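Local coordinates for protein putative pyridoxal phosphate-dependent transferase (Clostridium difficile, PDB 4DQ6) that binds pyridoxal-5'-phosphate and has the fold of the class I and II aminotransferase family, at residues L138-L143 and F360-S365; P218-S223 and T230-A235; K308-N313 and E381-I386. All coordinates share one frame; numbering follows the deposited sequence. Where two conformers were deposited one is given.

Contact 1. Residues L138-L143 and F360-S365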
# COMPACT_ATOMS: atom_id res chain seq x y z
N LEU A 138 -25.33 7.32 -3.33
CA LEU A 138 -24.96 7.09 -4.74
C LEU A 138 -26.09 7.52 -5.64
O LEU A 138 -27.23 7.05 -5.47
CB LEU A 138 -24.68 5.61 -4.98
CG LEU A 138 -24.12 5.30 -6.38
CD1 LEU A 138 -22.78 6.00 -6.69
CD2 LEU A 138 -24.07 3.78 -6.58
N ILE A 139 -25.80 8.39 -6.59
CA ILE A 139 -26.79 8.79 -7.63
C ILE A 139 -26.24 8.23 -8.94
O ILE A 139 -25.04 8.36 -9.20
CB ILE A 139 -26.93 10.31 -7.74
CG1 ILE A 139 -27.32 10.94 -6.38
CG2 ILE A 139 -27.97 10.64 -8.83
CD1 ILE A 139 -28.60 10.42 -5.80
N ILE A 140 -27.07 7.50 -9.68
CA ILE A 140 -26.60 6.86 -10.94
C ILE A 140 -27.35 7.54 -12.09
O ILE A 140 -28.59 7.59 -12.10
CB ILE A 140 -26.91 5.37 -10.94
CG1 ILE A 140 -26.37 4.70 -9.66
CG2 ILE A 140 -26.42 4.73 -12.26
CD1 ILE A 140 -26.74 3.24 -9.43
N SER A 141 -26.59 8.08 -13.05
CA SER A 141 -27.09 8.50 -14.33
C SER A 141 -26.69 7.52 -15.40
O SER A 141 -25.55 7.56 -15.85
CB SER A 141 -26.61 9.91 -14.68
OG SER A 141 -26.96 10.21 -16.02
N PRO A 142 -27.56 6.57 -15.74
CA PRO A 142 -27.08 5.51 -16.65
C PRO A 142 -26.66 6.09 -18.00
O PRO A 142 -27.23 7.06 -18.50
CB PRO A 142 -28.25 4.56 -16.78
CG PRO A 142 -29.16 4.86 -15.62
CD PRO A 142 -28.93 6.31 -15.26
N LEU A 143 -25.59 5.55 -18.56
CA LEU A 143 -25.30 5.85 -19.97
C LEU A 143 -26.53 5.50 -20.82
O LEU A 143 -27.33 4.64 -20.48
CB LEU A 143 -24.07 5.10 -20.46
CG LEU A 143 -22.77 5.39 -19.74
CD1 LEU A 143 -21.71 4.47 -20.33
CD2 LEU A 143 -22.32 6.81 -19.84
N PHE A 360 -21.68 -4.66 -13.17
CA PHE A 360 -21.41 -3.25 -13.51
C PHE A 360 -22.61 -2.32 -13.31
O PHE A 360 -22.51 -1.15 -13.58
CB PHE A 360 -20.87 -3.18 -14.93
CG PHE A 360 -19.62 -3.99 -15.15
CD1 PHE A 360 -18.35 -3.49 -14.86
CD2 PHE A 360 -19.71 -5.25 -15.67
CE1 PHE A 360 -17.18 -4.26 -15.06
CE2 PHE A 360 -18.58 -6.05 -15.85
CZ PHE A 360 -17.30 -5.54 -15.57
N GLY A 361 -23.72 -2.83 -12.78
CA GLY A 361 -24.85 -2.00 -12.45
C GLY A 361 -25.84 -1.87 -13.59
O GLY A 361 -25.99 -2.81 -14.43
N ILE A 362 -26.55 -0.75 -13.57
CA ILE A 362 -27.66 -0.54 -14.49
C ILE A 362 -27.15 -0.60 -15.91
O ILE A 362 -26.16 0.03 -16.20
CB ILE A 362 -28.31 0.81 -14.19
CG1 ILE A 362 -29.00 0.71 -12.82
CG2 ILE A 362 -29.35 1.19 -15.23
CD1 ILE A 362 -29.32 2.05 -12.19
N GLY A 363 -27.82 -1.37 -16.76
CA GLY A 363 -27.42 -1.48 -18.14
C GLY A 363 -26.49 -2.64 -18.37
O GLY A 363 -26.15 -2.92 -19.54
N GLY A 364 -26.04 -3.33 -17.33
CA GLY A 364 -25.18 -4.49 -17.55
C GLY A 364 -25.90 -5.80 -17.82
O GLY A 364 -25.30 -6.74 -18.30
N SER A 365 -27.20 -5.88 -17.48
CA SER A 365 -27.91 -7.15 -17.64
C SER A 365 -27.79 -7.66 -19.08
O SER A 365 -27.94 -6.90 -20.02
CB SER A 365 -29.38 -6.99 -17.28
OG SER A 365 -29.96 -8.28 -17.29

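Contact 2. Residues P218-S223 and T230-A235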
# COMPACT_ATOMS: atom_id res chain seq x y z
N PRO A 218 -7.58 14.03 -21.51
CA PRO A 218 -7.77 14.18 -20.09
C PRO A 218 -8.81 15.28 -19.91
O PRO A 218 -8.68 16.38 -20.46
CB PRO A 218 -6.36 14.54 -19.58
CG PRO A 218 -5.45 14.03 -20.67
CD PRO A 218 -6.19 14.22 -21.92
N MET A 219 -9.77 15.02 -19.04
CA MET A 219 -10.76 16.03 -18.80
C MET A 219 -10.16 17.35 -18.33
O MET A 219 -10.58 18.44 -18.73
CB MET A 219 -11.73 15.48 -17.76
CG MET A 219 -12.75 16.48 -17.21
SD MET A 219 -13.95 17.18 -18.39
CE MET A 219 -15.35 16.11 -18.04
N ALA A 220 -9.20 17.26 -17.44
CA ALA A 220 -8.57 18.46 -16.88
C ALA A 220 -7.76 19.24 -17.90
O ALA A 220 -7.39 20.39 -17.62
CB ALA A 220 -7.63 18.04 -15.74
N SER A 221 -7.47 18.66 -19.06
CA SER A 221 -6.59 19.26 -20.06
C SER A 221 -7.32 20.23 -21.01
O SER A 221 -6.70 20.92 -21.82
CB SER A 221 -5.91 18.17 -20.91
OG SER A 221 -6.79 17.59 -21.88
N ILE A 222 -8.64 20.24 -20.94
CA ILE A 222 -9.47 20.93 -21.95
C ILE A 222 -9.44 22.46 -21.83
O ILE A 222 -9.41 23.17 -22.84
CB ILE A 222 -10.90 20.40 -21.93
CG1 ILE A 222 -10.86 18.93 -22.36
CG2 ILE A 222 -11.84 21.22 -22.85
CD1 ILE A 222 -12.21 18.25 -22.20
N SER A 223 -9.39 22.93 -20.60
CA SER A 223 -9.35 24.37 -20.31
C SER A 223 -8.84 24.60 -18.90
O SER A 223 -8.84 23.70 -18.05
CB SER A 223 -10.74 24.97 -20.45
OG SER A 223 -11.61 24.60 -19.39
N THR A 230 -11.28 19.60 -11.78
CA THR A 230 -11.08 18.15 -12.08
C THR A 230 -9.86 17.63 -11.31
O THR A 230 -8.79 18.23 -11.36
CB THR A 230 -10.88 17.96 -13.58
OG1 THR A 230 -11.97 18.60 -14.28
CG2 THR A 230 -10.81 16.45 -13.95
N ILE A 231 -10.03 16.52 -10.61
CA ILE A 231 -8.93 15.77 -9.99
C ILE A 231 -8.82 14.48 -10.81
O ILE A 231 -9.84 13.88 -11.13
CB ILE A 231 -9.30 15.46 -8.54
CG1 ILE A 231 -9.37 16.79 -7.76
CG2 ILE A 231 -8.31 14.50 -7.88
CD1 ILE A 231 -9.99 16.70 -6.36
N THR A 232 -7.61 14.10 -11.18
CA THR A 232 -7.37 12.99 -12.12
C THR A 232 -6.54 11.88 -11.55
O THR A 232 -5.49 12.13 -10.94
CB THR A 232 -6.65 13.51 -13.37
OG1 THR A 232 -7.35 14.67 -13.89
CG2 THR A 232 -6.60 12.51 -14.47
N CYS A 233 -7.02 10.64 -11.68
CA CYS A 233 -6.29 9.46 -11.23
C CYS A 233 -5.80 8.71 -12.47
O CYS A 233 -6.58 8.49 -13.39
CB CYS A 233 -7.14 8.53 -10.43
SG CYS A 233 -7.79 9.27 -8.94
N MET A 234 -4.51 8.38 -12.49
CA MET A 234 -3.84 7.61 -13.57
C MET A 234 -2.85 6.66 -12.94
O MET A 234 -2.56 6.76 -11.76
CB MET A 234 -3.16 8.49 -14.58
CG MET A 234 -4.13 9.29 -15.50
SD MET A 234 -3.17 10.51 -16.47
CE MET A 234 -4.35 10.98 -17.77
N ALA A 235 -2.29 5.74 -13.74
CA ALA A 235 -1.35 4.78 -13.17
C ALA A 235 -0.65 4.13 -14.34
O ALA A 235 -1.20 4.10 -15.44
CB ALA A 235 -2.07 3.70 -12.39
O HOH W 1 -8.26 14.82 -16.41

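Contact 3. Residues K308-N313 and E381-I386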
# COMPACT_ATOMS: atom_id res chain seq x y z
N LYS A 308 -14.77 -10.64 -35.54
CA LYS A 308 -15.02 -11.46 -36.74
C LYS A 308 -15.49 -12.87 -36.34
O LYS A 308 -16.49 -13.38 -36.87
CB LYS A 308 -13.76 -11.50 -37.59
CG LYS A 308 -13.84 -12.35 -38.86
CD LYS A 308 -12.56 -12.28 -39.67
CE LYS A 308 -12.36 -13.56 -40.49
NZ LYS A 308 -13.42 -13.64 -41.54
N TYR A 309 -14.83 -13.47 -35.35
CA TYR A 309 -15.20 -14.79 -34.88
C TYR A 309 -16.61 -14.82 -34.34
O TYR A 309 -17.40 -15.68 -34.71
CB TYR A 309 -14.23 -15.30 -33.82
CG TYR A 309 -14.39 -16.74 -33.51
CD1 TYR A 309 -15.36 -17.22 -32.64
CD2 TYR A 309 -13.53 -17.67 -34.11
CE1 TYR A 309 -15.49 -18.60 -32.38
CE2 TYR A 309 -13.68 -19.02 -33.87
CZ TYR A 309 -14.62 -19.47 -32.98
OH TYR A 309 -14.78 -20.81 -32.75
N ILE A 310 -16.97 -13.83 -33.51
CA ILE A 310 -18.32 -13.77 -32.92
C ILE A 310 -19.37 -13.57 -34.03
O ILE A 310 -20.40 -14.27 -34.05
CB ILE A 310 -18.48 -12.63 -31.87
CG1 ILE A 310 -17.66 -12.92 -30.59
CG2 ILE A 310 -19.94 -12.41 -31.49
CD1 ILE A 310 -17.35 -11.69 -29.77
N ASN A 311 -19.10 -12.67 -34.96
CA ASN A 311 -20.07 -12.38 -36.02
C ASN A 311 -20.28 -13.55 -36.96
O ASN A 311 -21.38 -13.78 -37.45
CB ASN A 311 -19.66 -11.11 -36.79
CG ASN A 311 -19.80 -9.82 -35.98
OD1 ASN A 311 -20.51 -9.74 -34.95
ND2 ASN A 311 -19.12 -8.80 -36.43
N GLU A 312 -19.23 -14.31 -37.20
CA GLU A 312 -19.30 -15.50 -38.05
C GLU A 312 -19.86 -16.74 -37.32
O GLU A 312 -20.68 -17.52 -37.88
CB GLU A 312 -17.91 -15.75 -38.67
CG GLU A 312 -17.60 -14.63 -39.66
CD GLU A 312 -16.29 -14.77 -40.42
OE1 GLU A 312 -15.54 -15.76 -40.21
OE2 GLU A 312 -16.04 -13.82 -41.22
N ASN A 313 -19.44 -16.95 -36.07
CA ASN A 313 -19.73 -18.21 -35.38
C ASN A 313 -20.77 -18.12 -34.27
O ASN A 313 -21.37 -19.11 -33.92
CB ASN A 313 -18.44 -18.81 -34.84
CG ASN A 313 -17.43 -19.06 -35.94
OD1 ASN A 313 -17.68 -19.87 -36.83
ND2 ASN A 313 -16.35 -18.33 -35.93
N GLU A 381 -9.18 -20.13 -27.84
CA GLU A 381 -9.72 -21.12 -26.96
C GLU A 381 -10.90 -20.60 -26.18
O GLU A 381 -11.88 -21.30 -25.99
CB GLU A 381 -8.59 -21.69 -26.04
CG GLU A 381 -8.90 -22.98 -25.37
CD GLU A 381 -7.91 -23.27 -24.27
OE1 GLU A 381 -6.69 -23.21 -24.57
OE2 GLU A 381 -8.33 -23.55 -23.12
N ALA A 382 -10.79 -19.36 -25.74
CA ALA A 382 -11.89 -18.76 -24.99
C ALA A 382 -13.15 -18.62 -25.84
O ALA A 382 -14.21 -18.97 -25.41
CB ALA A 382 -11.49 -17.41 -24.44
N LEU A 383 -12.98 -18.23 -27.08
CA LEU A 383 -14.15 -18.05 -27.97
C LEU A 383 -14.79 -19.39 -28.31
O LEU A 383 -16.01 -19.50 -28.39
CB LEU A 383 -13.78 -17.25 -29.21
CG LEU A 383 -13.35 -15.81 -28.98
CD1 LEU A 383 -12.59 -15.27 -30.17
CD2 LEU A 383 -14.58 -14.95 -28.64
N ILE A 384 -13.97 -20.43 -28.48
CA ILE A 384 -14.48 -21.79 -28.70
C ILE A 384 -15.30 -22.31 -27.51
O ILE A 384 -16.39 -22.87 -27.68
CB ILE A 384 -13.33 -22.76 -29.00
CG1 ILE A 384 -12.64 -22.43 -30.33
CG2 ILE A 384 -13.89 -24.18 -28.97
CD1 ILE A 384 -11.31 -23.15 -30.49
N ARG A 385 -14.82 -21.98 -26.29
CA ARG A 385 -15.56 -22.32 -25.06
C ARG A 385 -16.90 -21.59 -24.94
O ARG A 385 -17.92 -22.18 -24.56
CB ARG A 385 -14.68 -22.11 -23.81
CG ARG A 385 -13.53 -23.12 -23.72
CD ARG A 385 -12.75 -23.03 -22.39
NE ARG A 385 -11.67 -24.01 -22.40
CZ ARG A 385 -11.22 -24.67 -21.34
NH1 ARG A 385 -11.68 -24.43 -20.11
NH2 ARG A 385 -10.26 -25.58 -21.52
N ILE A 386 -16.92 -20.32 -25.33
CA ILE A 386 -18.12 -19.54 -25.26
C ILE A 386 -19.11 -20.12 -26.26
O ILE A 386 -20.27 -20.35 -25.94
CB ILE A 386 -17.84 -18.05 -25.55
CG1 ILE A 386 -17.02 -17.45 -24.40
CG2 ILE A 386 -19.13 -17.29 -25.72
CD1 ILE A 386 -16.27 -16.14 -24.67

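Contact 1. Residues L138-L143 and F360-S365
I362 reaches from the tip of a turn onto I140 and P142, a small apolar contact at the surface of the PLP-dependent transferase fold. The turn, of type II, runs from G361 to G364 and is closed by a hydrogen bond from G364 N to G361 O, 2.9 Å. I362 takes the second position; G363 takes the third, where its positive phi would press a CB against the preceding carbonyl oxygen, so the absence of a side chain suits the place. From its CB, which points toward the other segment, I362 divides in two. The short branch, CG2, lies 3.7 Å from P142 CG and 3.9 Å from P142 CB, two ring carbons that make an apolar partner for a methyl. The long branch leaves through CG1, placed anti to the carbonyl carbon (chi1 -69°), and an extended chi2 carries CD1 out to I140. There CD1 meets both methyls, I140 CG2 at 3.9 Å and I140 CD1 at 4.0 Å. A beta-branched residue thus serves two neighbours at once. The I362 backbone N is hydrogen-bonded to the E121 carboxylate. I140 ends strand 137-140, an outermost strand of the large mixed sheet beside strand 116-119, while P142 also packs on D157 and K161 of helix 155-161, and the turn itself lies in the loop leading to strand 367-371.

Contact 2. Residues P218-S223 and T230-A235
M219 and A220 lie against T230, and A220 also against T232, within the beta-alpha-beta crossover that leads from strand 199-203, through helix 224-228, to its parallel neighbour 230-234 in the large sheet of this PLP-binding fold. The apolar contacts are led by A220, whose small CB fits 3.9 Å from T230 CB, allowing the two backbones to approach closely. M219 crosses T230 at about a right angle: its CG stands 3.8 Å from T230 CG2, and bends at chi2 and chi3 then lead the sulfur end away, toward L186 and L189 of helix 183-195. P218 CG and M234 CE meet more loosely, at 4.4 Å.

Among the polar interactions, T230 OG1 is hydrogen-bonded to F226 O, the threonine's chi1 of -52° leaving CG2 to meet the methionine. P218 O accepts two bonds from S221, one from its N at 2.9 Å and one from OG, which arrives in the carbonyl plane on a lone pair. S223 caps the start of helix 224-228 through F226 N. A water bridges the segments, accepting from A220 N at 2.8 Å and donating to T232 OG1 at 2.7 Å.

Contact 3. Residues K308-N313 and E381-I386
Helical segments 308-313 and 381-386 run in nearly the same direction, 27° apart, with axes 11.0 Å from each other at closest approach and Y309 and L383 the nearest pair of CA atoms. That spacing leaves room for large side chains, and Y309 and L383 fill it. The tyrosine CG stands anti to the backbone N (chi1 -168°), sending the ring across to the second helix; ring and leucine point from their own helices in opposing directions and lie alongside each other. L383 CB lies 3.8 Å from both Y309 CD1 and CE1, approaching the ring obliquely. The leucine then forks: CD1 turns back to Y309 CB at 4.0 Å, and CD2 reaches I310 CG1 at 4.2 Å, with the two chains at about a right angle. Farther out, Y309 OH passes 3.6 Å from I384 CG1 and is hydrogen-bonded to K387 NZ, so the tyrosine packs with its ring and finds a polar partner for its hydroxyl near the surface, as an amphiphilic residue can.

The amide nitrogen N313 ND2 packs over the centre of the Y309 ring, 3.2 Å above its plane, and its bond to Y309 O is weak. On the solvent side, K308 NZ and E312 OE2 form a salt bridge of 2.6 Å one turn apart. L383 also touches F305 and A306, earlier in helix 289-313. Helix 376-390 packs in addition on strand 35-36, where A382 and R385 meet L35, and on strand 352-353, where R385 and I386 meet V352.

Overall arrangement
Following the chain from the N terminus, contact 1 opens at 138-143, on an outermost strand of the large sheet, and closes only at 360-365, in a loop between two strands of the smaller antiparallel sheet. Contact 2 closes a short loop nested inside it and reaches the same large sheet, its centre 23 Å from that of contact 1. Contact 3 opens at 308-313, still inside the loop of contact 1, and closes beyond it at 381-386, so these two cross. It joins the end of long helix 289-313 to helix 376-390 near the C terminus, on the opposite side of the chain's centre from contact 2.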